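Local coordinates for putative two-component sensor histidine kinase protein (PDB 3HCY) that probably acts as a light-sensing histidine kinase that passes phosphate from ATP to a protein histidine, this chain being one GAF domain of it, at residues A[9-14]-A[127-132]; A[17-22]-A[123-128]; A[26-31]-A[36-41]; A[70-75]-A[84-89]. One frame throughout, in Å; residues are numbered along the deposited sequence.

Contact 1 of 4, residues A[9-14]-A[127-132]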
loop_
_atom_site.group_PDB
_atom_site.type_symbol
_atom_site.label_atom_id
_atom_site.label_comp_id
_atom_site.label_asym_id
_atom_site.label_seq_id
_atom_site.Cartn_x
_atom_site.Cartn_y
_atom_site.Cartn_z
ATOM N N GLU A 9 3.740 10.862 0.413
ATOM C CA GLU A 9 4.993 10.648 1.126
ATOM C C GLU A 9 5.135 9.224 1.777
ATOM O O GLU A 9 6.238 8.610 1.715
ATOM C CB GLU A 9 5.214 11.747 2.179
ATOM C CG GLU A 9 5.446 13.148 1.660
ATOM C CD GLU A 9 6.440 13.272 0.456
ATOM O OE1 GLU A 9 7.663 12.906 0.519
ATOM O OE2 GLU A 9 5.980 13.781 -0.602
ATOM N N ALA A 10 4.039 8.716 2.366
ATOM C CA ALA A 10 4.003 7.349 2.937
ATOM C C ALA A 10 4.300 6.318 1.854
ATOM O O ALA A 10 4.965 5.262 2.111
ATOM C CB ALA A 10 2.577 7.037 3.601
ATOM N N THR A 11 3.770 6.597 0.652
ATOM C CA THR A 11 3.914 5.636 -0.416
ATOM C C THR A 11 5.366 5.628 -0.827
ATOM O O THR A 11 5.974 4.584 -1.030
ATOM C CB THR A 11 3.085 5.959 -1.629
ATOM O OG1 THR A 11 1.704 6.010 -1.291
ATOM C CG2 THR A 11 3.263 4.909 -2.608
ATOM N N LEU A 12 5.919 6.821 -0.946
ATOM C CA LEU A 12 7.299 6.973 -1.301
ATOM C C LEU A 12 8.156 6.275 -0.205
ATOM O O LEU A 12 9.179 5.618 -0.511
ATOM C CB LEU A 12 7.632 8.485 -1.488
ATOM C CG LEU A 12 6.985 9.335 -2.627
ATOM C CD1 LEU A 12 7.335 10.820 -2.541
ATOM C CD2 LEU A 12 7.234 8.771 -4.079
ATOM N N ASP A 13 7.729 6.406 1.053
ATOM C CA ASP A 13 8.377 5.657 2.127
ATOM C C ASP A 13 8.286 4.144 1.891
ATOM O O ASP A 13 9.305 3.442 1.992
ATOM C CB ASP A 13 7.801 5.963 3.502
ATOM C CG ASP A 13 8.053 7.366 3.935
ATOM O OD1 ASP A 13 9.024 8.014 3.544
ATOM O OD2 ASP A 13 7.253 7.873 4.707
ATOM N N ALA A 14 7.089 3.658 1.575
ATOM C CA ALA A 14 6.946 2.234 1.356
ATOM C C ALA A 14 7.741 1.855 0.107
ATOM O O ALA A 14 8.375 0.835 0.107
ATOM C CB ALA A 14 5.473 1.806 1.222
ATOM N N LEU A 127 3.269 -3.573 -7.584
ATOM C CA LEU A 127 1.858 -3.682 -7.910
ATOM C C LEU A 127 1.003 -3.512 -6.694
ATOM O O LEU A 127 -0.031 -2.817 -6.714
ATOM C CB LEU A 127 1.564 -5.047 -8.501
ATOM C CG LEU A 127 2.025 -5.150 -9.946
ATOM C CD1 LEU A 127 2.240 -6.573 -10.372
ATOM C CD2 LEU A 127 1.020 -4.416 -10.833
ATOM N N THR A 128 1.426 -4.157 -5.620
ATOM C CA THR A 128 0.643 -4.118 -4.396
ATOM C C THR A 128 0.516 -2.680 -3.946
ATOM O O THR A 128 -0.607 -2.225 -3.675
ATOM C CB THR A 128 1.244 -5.002 -3.299
ATOM O OG1 THR A 128 1.476 -6.299 -3.877
ATOM C CG2 THR A 128 0.288 -5.117 -2.106
ATOM N N ILE A 129 1.641 -1.955 -3.982
ATOM C CA ILE A 129 1.628 -0.593 -3.540
ATOM C C ILE A 129 0.809 0.317 -4.463
ATOM O O ILE A 129 0.074 1.216 -3.997
ATOM C CB ILE A 129 3.046 0.011 -3.214
ATOM C CG1 ILE A 129 3.690 -0.650 -2.036
ATOM C CG2 ILE A 129 3.181 1.546 -3.159
ATOM C CD1 ILE A 129 5.142 -0.183 -1.990
ATOM N N ALA A 130 0.913 0.048 -5.763
ATOM C CA ALA A 130 0.138 0.730 -6.775
ATOM C C ALA A 130 -1.366 0.532 -6.537
ATOM O O ALA A 130 -2.135 1.496 -6.666
ATOM C CB ALA A 130 0.552 0.230 -8.107
ATOM N N ARG A 131 -1.813 -0.673 -6.162
ATOM C CA ARG A 131 -3.254 -0.825 -5.827
ATOM C C ARG A 131 -3.584 0.073 -4.670
ATOM O O ARG A 131 -4.635 0.731 -4.655
ATOM C CB ARG A 131 -3.631 -2.186 -5.303
ATOM C CG ARG A 131 -3.273 -3.374 -6.119
ATOM C CD ARG A 131 -3.669 -4.721 -5.315
ATOM N NE ARG A 131 -3.411 -5.927 -6.128
ATOM C CZ ARG A 131 -4.279 -6.468 -6.976
ATOM N NH1 ARG A 131 -5.498 -5.968 -7.127
ATOM N NH2 ARG A 131 -3.940 -7.532 -7.664
ATOM N N GLN A 132 -2.715 0.059 -3.663
ATOM C CA GLN A 132 -3.064 0.746 -2.461
ATOM C C GLN A 132 -3.127 2.275 -2.658
ATOM O O GLN A 132 -3.953 2.983 -1.996
ATOM C CB GLN A 132 -2.132 0.387 -1.330
ATOM C CG GLN A 132 -2.724 0.829 -0.005
ATOM C CD GLN A 132 -2.107 0.140 1.184
ATOM O OE1 GLN A 132 -1.504 -0.930 1.050
ATOM N NE2 GLN A 132 -2.249 0.749 2.378
#
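Ile129 is the one residue of 127-132 that touches 9-14, and it does so with both branches, one on Thr11 and one on Ala14. The contact is apolar and buried. Ile129 CG2 meets the methyl of Thr11, CG2 to CG2 3.4 Å, the two side chains sliding past each other in opposite directions. Each of these methyls lies anti to its own backbone nitrogen. One turn further along, the longer branch of Ile129 ends on Ala14, with CD1 3.8 Å from Ala14 CB and 3.9 Å from Ala14 C, so the terminal methyl rests against the backbone as well as the side chain of the alanine.

No hydrogen bond crosses between the segments; the polar groups look elsewhere. With CG2 given to Ile129, Thr11 OG1 sits beside its own backbone N (chi1 -59°) and bonds back to Val7 O in its own helix. Asp13, on another side of helix 5-19, forms salt bridges with Arg41 and with Arg139 of the second subunit. That subunit also packs on the contact itself, its Gln132 against Ala14 and its Thr128 against Ile129.

Two helices near the ends of the chain, running in broadly opposite directions and packed together against the partner's, are consistent with the helical dimer interface of many GAF domains.

Contact 2 of 4, residues A[17-22]-A[123-128]; sequences GALNCD and IGMALT
Leu19, the last residue of helix 5-19, lays its two methyls on helix 120-146, where they spread over Met125 and Ala126. CD2 lies 3.8 Å from Met125 CB, while CD1 is 4.0 Å from Ala126 CB. CG sits beside the backbone nitrogen (chi1 -51°), and the fork of the leucine ends facing the other helix although its CB does not start out in that direction. Leu19 also touches Thr110 of strand 104-112, which ties the helix pair to the sheet.

The second patch brings sulfur and a methyl to a carbonyl. Met125 bends at chi3 (-60°), bringing CE to 3.6 Å and SD to 3.7 Å from Ala18 O; Ala18 CB and Met125 SD make a looser contact. Met125 and Ala18 are also packed by Thr128 and Arg131, respectively, of the second subunit.

Hydrogen bonding stays within helix 120-146: Gly124 O accepts from Thr128 OG1 at 2.6 Å and from Thr128 N, the two donors arriving from opposite faces of its plane.

With neither charge nor hydrogen bond between the segments, the contact rests on van der Waals packing of aliphatic and thioether groups, with one backbone carbonyl against the methionine end.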
loop_
_atom_site.group_PDB
_atom_site.type_symbol
_atom_site.label_atom_id
_atom_site.label_comp_id
_atom_site.label_asym_id
_atom_site.label_seq_id
_atom_site.Cartn_x
_atom_site.Cartn_y
_atom_site.Cartn_z
ATOM N N GLY A 17 11.477 1.371 1.145
ATOM C CA GLY A 17 11.662 0.278 2.024
ATOM C C GLY A 17 11.369 -1.058 1.390
ATOM O O GLY A 17 12.092 -2.023 1.633
ATOM N N ALA A 18 10.311 -1.152 0.588
ATOM C CA ALA A 18 9.988 -2.428 -0.089
ATOM C C ALA A 18 10.850 -2.738 -1.348
ATOM O O ALA A 18 11.070 -3.910 -1.677
ATOM C CB ALA A 18 8.494 -2.538 -0.395
ATOM N N LEU A 19 11.346 -1.720 -2.039
ATOM C CA LEU A 19 11.957 -1.976 -3.345
ATOM C C LEU A 19 13.367 -1.480 -3.505
ATOM O O LEU A 19 13.946 -1.692 -4.593
ATOM C CB LEU A 19 11.158 -1.377 -4.502
ATOM C CG LEU A 19 9.658 -1.641 -4.630
ATOM C CD1 LEU A 19 9.034 -0.661 -5.637
ATOM C CD2 LEU A 19 9.370 -3.115 -5.016
ATOM N N ASN A 20 13.976 -0.851 -2.507
ATOM C CA ASN A 20 15.399 -0.522 -2.740
ATOM C C ASN A 20 15.842 -0.100 -4.235
ATOM O O ASN A 20 16.763 -0.679 -4.851
ATOM C CB ASN A 20 16.293 -1.685 -2.282
ATOM C CG ASN A 20 17.767 -1.318 -2.372
ATOM O OD1 ASN A 20 18.161 -0.376 -3.099
ATOM N ND2 ASN A 20 18.594 -2.007 -1.552
ATOM N N CYS A 21 15.161 0.903 -4.791
ATOM C CA CYS A 21 15.519 1.526 -6.038
ATOM C C CYS A 21 16.128 2.863 -5.647
ATOM O O CYS A 21 16.241 3.173 -4.464
ATOM C CB CYS A 21 14.259 1.711 -6.898
ATOM S SG CYS A 21 12.805 2.464 -6.000
ATOM N N ASP A 22 16.491 3.665 -6.636
ATOM C CA ASP A 22 17.331 4.822 -6.416
ATOM C C ASP A 22 16.604 6.146 -6.207
ATOM O O ASP A 22 17.134 7.064 -5.555
ATOM C CB ASP A 22 18.280 4.914 -7.604
ATOM C CG ASP A 22 19.297 3.830 -7.576
ATOM O OD1 ASP A 22 19.480 3.169 -6.532
ATOM O OD2 ASP A 22 19.919 3.645 -8.646
ATOM N N ILE A 123 8.371 -6.684 -8.530
ATOM C CA ILE A 123 7.191 -6.346 -9.335
ATOM C C ILE A 123 5.895 -6.559 -8.500
ATOM O O ILE A 123 5.027 -5.664 -8.381
ATOM C CB ILE A 123 7.198 -7.170 -10.681
ATOM C CG1 ILE A 123 8.385 -6.689 -11.565
ATOM C CG2 ILE A 123 5.847 -7.062 -11.399
ATOM C CD1 ILE A 123 8.892 -7.626 -12.671
ATOM N N GLY A 124 5.788 -7.727 -7.876
ATOM C CA GLY A 124 4.639 -8.025 -7.037
ATOM C C GLY A 124 4.504 -7.037 -5.895
ATOM O O GLY A 124 3.425 -6.532 -5.613
ATOM N N MET A 125 5.601 -6.776 -5.207
ATOM C CA MET A 125 5.555 -5.782 -4.170
ATOM C C MET A 125 5.015 -4.445 -4.763
ATOM O O MET A 125 4.056 -3.900 -4.213
ATOM C CB MET A 125 6.923 -5.663 -3.501
ATOM C CG MET A 125 7.134 -6.771 -2.489
ATOM S SD MET A 125 8.741 -6.725 -1.705
ATOM C CE MET A 125 9.793 -6.911 -3.155
ATOM N N ALA A 126 5.567 -3.992 -5.907
ATOM C CA ALA A 126 5.254 -2.675 -6.525
ATOM C C ALA A 126 3.770 -2.516 -6.932
ATOM O O ALA A 126 3.102 -1.464 -6.653
ATOM C CB ALA A 126 6.115 -2.480 -7.737
ATOM N N LEU A 127 3.269 -3.573 -7.584
ATOM C CA LEU A 127 1.858 -3.682 -7.910
ATOM C C LEU A 127 1.003 -3.512 -6.694
ATOM O O LEU A 127 -0.031 -2.817 -6.714
ATOM C CB LEU A 127 1.564 -5.047 -8.501
ATOM C CG LEU A 127 2.025 -5.150 -9.946
ATOM C CD1 LEU A 127 2.240 -6.573 -10.372
ATOM C CD2 LEU A 127 1.020 -4.416 -10.833
ATOM N N THR A 128 1.426 -4.157 -5.620
ATOM C CA THR A 128 0.643 -4.118 -4.396
ATOM C C THR A 128 0.516 -2.680 -3.946
ATOM O O THR A 128 -0.607 -2.225 -3.675
ATOM C CB THR A 128 1.244 -5.002 -3.299
ATOM O OG1 THR A 128 1.476 -6.299 -3.877
ATOM C CG2 THR A 128 0.288 -5.117 -2.106
#

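Contact 3 of 4, residues A[26-31]-A[36-41]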
loop_
_atom_site.group_PDB
_atom_site.type_symbol
_atom_site.label_atom_id
_atom_site.label_comp_id
_atom_site.label_asym_id
_atom_site.label_seq_id
_atom_site.Cartn_x
_atom_site.Cartn_y
_atom_site.Cartn_z
ATOM N N ILE A 26 5.378 9.853 -8.215
ATOM C CA ILE A 26 3.955 9.574 -8.522
ATOM C C ILE A 26 3.463 10.641 -9.485
ATOM O O ILE A 26 3.746 11.829 -9.282
ATOM C CB ILE A 26 3.031 9.552 -7.249
ATOM C CG1 ILE A 26 3.599 8.563 -6.188
ATOM C CG2 ILE A 26 1.576 9.232 -7.650
ATOM C CD1 ILE A 26 3.274 8.797 -4.687
ATOM N N LEU A 27 2.747 10.230 -10.535
ATOM C CA LEU A 27 2.182 11.192 -11.461
ATOM C C LEU A 27 0.701 10.856 -11.654
ATOM O O LEU A 27 0.282 9.693 -11.659
ATOM C CB LEU A 27 2.955 11.220 -12.816
ATOM C CG LEU A 27 4.505 11.350 -12.866
ATOM C CD1 LEU A 27 5.236 10.070 -12.328
ATOM C CD2 LEU A 27 5.082 11.690 -14.232
ATOM N N LEU A 28 -0.084 11.896 -11.866
ATOM C CA LEU A 28 -1.527 11.750 -12.050
ATOM C C LEU A 28 -2.001 12.563 -13.271
ATOM O O LEU A 28 -1.368 13.540 -13.655
ATOM C CB LEU A 28 -2.262 12.217 -10.754
ATOM C CG LEU A 28 -2.178 11.269 -9.538
ATOM C CD1 LEU A 28 -3.023 11.781 -8.446
ATOM C CD2 LEU A 28 -2.610 9.873 -9.918
ATOM N N PHE A 29 -3.085 12.143 -13.907
ATOM C CA PHE A 29 -3.650 12.942 -14.986
ATOM C C PHE A 29 -4.213 14.210 -14.472
ATOM O O PHE A 29 -4.654 14.273 -13.324
ATOM C CB PHE A 29 -4.759 12.230 -15.725
ATOM C CG PHE A 29 -4.244 11.263 -16.724
ATOM C CD1 PHE A 29 -3.358 11.689 -17.706
ATOM C CD2 PHE A 29 -4.602 9.932 -16.673
ATOM C CE1 PHE A 29 -2.852 10.815 -18.603
ATOM C CE2 PHE A 29 -4.113 9.072 -17.571
ATOM C CZ PHE A 29 -3.223 9.508 -18.540
ATOM N N ASP A 30 -4.176 15.220 -15.341
ATOM C CA ASP A 30 -4.711 16.520 -15.064
ATOM C C ASP A 30 -5.847 16.713 -16.049
ATOM O O ASP A 30 -6.084 15.871 -16.906
ATOM C CB ASP A 30 -3.596 17.584 -15.173
ATOM C CG ASP A 30 -3.350 18.021 -16.561
ATOM O OD1 ASP A 30 -4.144 17.634 -17.428
ATOM O OD2 ASP A 30 -2.364 18.742 -16.801
ATOM N N GLU A 31 -6.565 17.807 -15.930
ATOM C CA GLU A 31 -7.757 17.966 -16.703
ATOM C C GLU A 31 -7.484 18.119 -18.165
ATOM O O GLU A 31 -8.402 17.920 -18.938
ATOM C CB GLU A 31 -8.565 19.151 -16.217
ATOM C CG GLU A 31 -9.336 18.871 -14.909
ATOM C CD GLU A 31 -10.583 18.009 -15.088
ATOM O OE1 GLU A 31 -11.209 18.019 -16.189
ATOM O OE2 GLU A 31 -10.986 17.350 -14.110
ATOM N N ARG A 36 1.201 14.430 -14.733
ATOM C CA ARG A 36 1.862 15.435 -13.907
ATOM C C ARG A 36 2.394 14.863 -12.596
ATOM O O ARG A 36 1.636 14.274 -11.820
ATOM C CB ARG A 36 0.855 16.516 -13.519
ATOM C CG ARG A 36 0.345 17.271 -14.672
ATOM C CD ARG A 36 0.236 18.765 -14.414
ATOM N NE ARG A 36 0.116 19.486 -15.698
ATOM C CZ ARG A 36 1.130 19.758 -16.511
ATOM N NH1 ARG A 36 2.335 19.378 -16.177
ATOM N NH2 ARG A 36 0.953 20.411 -17.656
ATOM N N PHE A 37 3.665 15.096 -12.312
ATOM C CA PHE A 37 4.213 14.786 -10.986
ATOM C C PHE A 37 3.353 15.417 -9.911
ATOM O O PHE A 37 2.865 16.481 -10.169
ATOM C CB PHE A 37 5.664 15.253 -10.883
ATOM C CG PHE A 37 6.568 14.528 -11.854
ATOM C CD1 PHE A 37 7.218 13.356 -11.471
ATOM C CD2 PHE A 37 6.692 14.960 -13.151
ATOM C CE1 PHE A 37 8.025 12.655 -12.358
ATOM C CE2 PHE A 37 7.475 14.281 -14.050
ATOM C CZ PHE A 37 8.157 13.115 -13.662
ATOM N N VAL A 38 3.073 14.673 -8.824
ATOM C CA VAL A 38 2.433 15.129 -7.601
ATOM C C VAL A 38 3.337 14.834 -6.395
ATOM O O VAL A 38 3.110 15.316 -5.271
ATOM C CB VAL A 38 1.078 14.400 -7.364
ATOM C CG1 VAL A 38 0.237 14.293 -8.687
ATOM C CG2 VAL A 38 1.292 13.011 -6.721
ATOM N N ALA A 39 4.385 14.037 -6.618
ATOM C CA ALA A 39 5.358 13.739 -5.554
ATOM C C ALA A 39 6.549 13.019 -6.112
ATOM O O ALA A 39 6.411 12.331 -7.146
ATOM C CB ALA A 39 4.706 12.872 -4.417
ATOM N N ALA A 40 7.702 13.139 -5.431
ATOM C CA ALA A 40 8.940 12.557 -5.964
ATOM C C ALA A 40 10.108 12.584 -5.018
ATOM O O ALA A 40 10.192 13.444 -4.168
ATOM C CB ALA A 40 9.319 13.251 -7.290
ATOM N N ARG A 41 11.010 11.613 -5.143
ATOM C CA ARG A 41 12.395 11.810 -4.705
ATOM C C ARG A 41 13.374 10.969 -5.457
ATOM O O ARG A 41 12.970 9.972 -5.983
ATOM C CB ARG A 41 12.532 11.455 -3.235
ATOM C CG ARG A 41 11.806 10.290 -2.696
ATOM C CD ARG A 41 11.329 10.700 -1.241
ATOM N NE ARG A 41 10.859 9.610 -0.352
ATOM C CZ ARG A 41 9.945 9.713 0.620
ATOM N NH1 ARG A 41 9.270 10.824 0.854
ATOM N NH2 ARG A 41 9.656 8.638 1.322
#
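The ring of Phe37 carries Leu27 on one face: CD2 stands 3.4 Å from the ring centroid, only 12° off the normal, a CH-pi contact. The two side chains lie side by side and point the same way, and the Leu27 CG trails over the CD1 and CE1 side of the ring. Tyr47 and Gln48 of helix 45-50 and Tyr111 of strand 104-112 also touch Phe37. The other flat pair is Asp30 and Arg36. OD2 of Asp30 offers its anti lone pair to NE of Arg36 at 2.8 Å in a salt bridge, with the carboxylate and guanidinium planes 46° apart and the oxygen tilted out of the guanidinium plane. The other oxygen, OD1, accepts from Thr34 N, so one carboxylate braces both the turn and the strand after it.

These pairs hang on the beta hairpin of strands 23-29 and 35-41, at one border of the antiparallel sheet of the GAF domain. Leu28 and Arg36 form a hydrogen-bonded pair, with Leu28 N to Arg36 O and Arg36 N to Leu28 O both 2.9 Å; Leu27 and Phe37 form the next, non-hydrogen-bonded pair. Then the register slips: Val38 and Ala39 both face Ile26 in a classic beta bulge, where Val38 N reaches Ile26 O at 3.0 Å and Ile26 N reaches Ala39 O at 2.9 Å. On the face away from Phe37, Ile26 and Leu28 meet Val38: its CG1 lies on Leu28 CB (3.9 Å), its CG2 on Ile26 CG2 (3.9 Å). Tyr8 of helix 5-19 touches Leu28, Val38 and Ala39.

Contact 4 of 4, residues A[70-75]-A[84-89]; sequences ENVDDA and SIVGEG
Ile85 meets Val72 through its short branch: CG2 comes up to the fork of the valine, 3.8 Å from Val72 CG2 and equally close to Val72 CG1. Ile85 also touches Phe77 and Ile90, and Tyr47 of helix 45-50, and lies buried among these residues.

Val86 follows with a single methyl. With CG1 anti to the backbone nitrogen (chi1 175°), CG2 falls opposite the carbonyl carbon and lies 4.1 Å from Val72 CB, so Val72 is touched by two consecutive residues of helix 79-88. Asp73 OD1 stands farther from the same Val86 CG2 methyl, at 4.5 Å. The loop that presents Val72 leaves strand 67-69 and is shaped by an Asx turn: Asn71 OD1 accepts from Asp73 N at 3.0 Å, the N-H...O angle being 143°. Asp74 N and Ala75 N bond back to Asn71 O and Val72 O, tightening the same bend.

The helix runs on to Glu88, which turns its carboxylate to other parts of the domain, pairing with Arg23 and accepting from the hydroxyl of Ser44. Gly89 is the first residue to leave the helix and closes the last turn in a Schellman motif with positive phi (99°), its N bonded to Val86 O at 2.6 Å and weakly to Ile85 O.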
loop_
_atom_site.group_PDB
_atom_site.type_symbol
_atom_site.label_atom_id
_atom_site.label_comp_id
_atom_site.label_asym_id
_atom_site.label_seq_id
_atom_site.Cartn_x
_atom_site.Cartn_y
_atom_site.Cartn_z
ATOM N N GLU A 70 15.026 -1.746 -18.702
ATOM C CA GLU A 70 16.160 -2.241 -17.939
ATOM C C GLU A 70 17.422 -1.464 -18.203
ATOM O O GLU A 70 18.257 -1.323 -17.311
ATOM C CB GLU A 70 16.383 -3.714 -18.263
ATOM C CG GLU A 70 15.236 -4.544 -17.755
ATOM C CD GLU A 70 15.372 -5.984 -18.109
ATOM O OE1 GLU A 70 16.290 -6.308 -18.935
ATOM O OE2 GLU A 70 14.547 -6.780 -17.569
ATOM N N ASN A 71 17.570 -1.017 -19.450
ATOM C CA ASN A 71 18.648 -0.127 -19.853
ATOM C C ASN A 71 18.066 0.877 -20.771
ATOM O O ASN A 71 17.437 0.496 -21.762
ATOM C CB ASN A 71 19.704 -0.878 -20.602
ATOM C CG ASN A 71 21.002 -0.163 -20.611
ATOM O OD1 ASN A 71 21.075 1.030 -20.938
ATOM N ND2 ASN A 71 22.064 -0.886 -20.259
ATOM N N VAL A 72 18.278 2.145 -20.445
ATOM C CA VAL A 72 17.704 3.223 -21.229
ATOM C C VAL A 72 18.258 3.142 -22.620
ATOM O O VAL A 72 17.520 3.380 -23.598
ATOM C CB VAL A 72 18.081 4.642 -20.784
ATOM C CG1 VAL A 72 17.005 5.607 -21.257
ATOM C CG2 VAL A 72 18.246 4.738 -19.343
ATOM N N ASP A 73 19.554 2.846 -22.709
ATOM C CA ASP A 73 20.233 2.873 -23.980
ATOM C C ASP A 73 19.627 1.909 -24.921
ATOM O O ASP A 73 19.698 2.093 -26.110
ATOM C CB ASP A 73 21.697 2.540 -23.813
ATOM C CG ASP A 73 22.446 3.630 -23.056
ATOM O OD1 ASP A 73 22.157 4.827 -23.339
ATOM O OD2 ASP A 73 23.309 3.287 -22.187
ATOM N N ASP A 74 19.002 0.883 -24.389
ATOM C CA ASP A 74 18.368 -0.087 -25.225
ATOM C C ASP A 74 16.845 0.135 -25.385
ATOM O O ASP A 74 16.196 -0.675 -26.002
ATOM C CB ASP A 74 18.753 -1.483 -24.704
ATOM C CG ASP A 74 20.313 -1.718 -24.715
ATOM O OD1 ASP A 74 21.037 -1.285 -25.662
ATOM O OD2 ASP A 74 20.830 -2.344 -23.763
ATOM N N ALA A 75 16.283 1.251 -24.908
ATOM C CA ALA A 75 14.838 1.518 -25.033
ATOM C C ALA A 75 14.409 2.209 -26.348
ATOM O O ALA A 75 15.239 2.682 -27.130
ATOM C CB ALA A 75 14.349 2.334 -23.839
ATOM N N SER A 84 16.690 13.292 -21.923
ATOM C CA SER A 84 16.170 13.816 -20.668
ATOM C C SER A 84 16.422 12.851 -19.531
ATOM O O SER A 84 16.818 13.267 -18.447
ATOM C CB SER A 84 14.691 14.138 -20.774
ATOM O OG SER A 84 14.522 15.536 -20.913
ATOM N N ILE A 85 16.219 11.562 -19.791
ATOM C CA ILE A 85 16.414 10.564 -18.744
ATOM C C ILE A 85 17.912 10.484 -18.378
ATOM O O ILE A 85 18.294 10.725 -17.247
ATOM C CB ILE A 85 15.955 9.187 -19.194
ATOM C CG1 ILE A 85 14.428 9.105 -19.139
ATOM C CG2 ILE A 85 16.688 8.087 -18.344
ATOM C CD1 ILE A 85 13.851 8.233 -20.253
ATOM N N VAL A 86 18.753 10.171 -19.361
ATOM C CA VAL A 86 20.147 9.992 -19.102
ATOM C C VAL A 86 20.759 11.268 -18.501
ATOM O O VAL A 86 21.472 11.208 -17.520
ATOM C CB VAL A 86 20.944 9.367 -20.350
ATOM C CG1 VAL A 86 22.365 9.316 -20.075
ATOM C CG2 VAL A 86 20.350 8.061 -20.816
ATOM N N GLY A 87 20.410 12.437 -18.989
ATOM C CA GLY A 87 20.983 13.625 -18.387
ATOM C C GLY A 87 20.601 13.821 -16.946
ATOM O O GLY A 87 21.339 14.479 -16.181
ATOM N N GLU A 88 19.443 13.274 -16.578
ATOM C CA GLU A 88 19.025 13.244 -15.169
ATOM C C GLU A 88 19.860 12.271 -14.379
ATOM O O GLU A 88 19.932 12.349 -13.157
ATOM C CB GLU A 88 17.536 12.863 -15.047
ATOM C CG GLU A 88 16.938 12.771 -13.606
ATOM C CD GLU A 88 16.967 14.071 -12.837
ATOM O OE1 GLU A 88 16.989 15.109 -13.496
ATOM O OE2 GLU A 88 16.989 14.057 -11.580
ATOM N N GLY A 89 20.522 11.355 -15.071
ATOM C CA GLY A 89 21.362 10.378 -14.403
ATOM C C GLY A 89 20.715 9.018 -14.208
ATOM O O GLY A 89 21.272 8.221 -13.465
#

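Contacts 1 and 2 are successive stations on one helix pair, 5-19 with 120-146, their centres 8 Å apart and their second segments sharing Leu127 and Thr128. Both touch the second subunit, so the first and last helices of the chain also serve the dimer. Contact 3 follows in the hairpin directly after helix 5-19; its centre is 14 Å from that of contact 1, and Arg41 joins the two through salt bridges to Glu9 and Asp13. Contact 4 comes later, between the loop after strand 67-69 and the end of helix 79-88. It lies across the domain from contact 1, their centres 24 Å apart. Contacts 1 and 2 each span the sheet-forming sequence of this GAF domain.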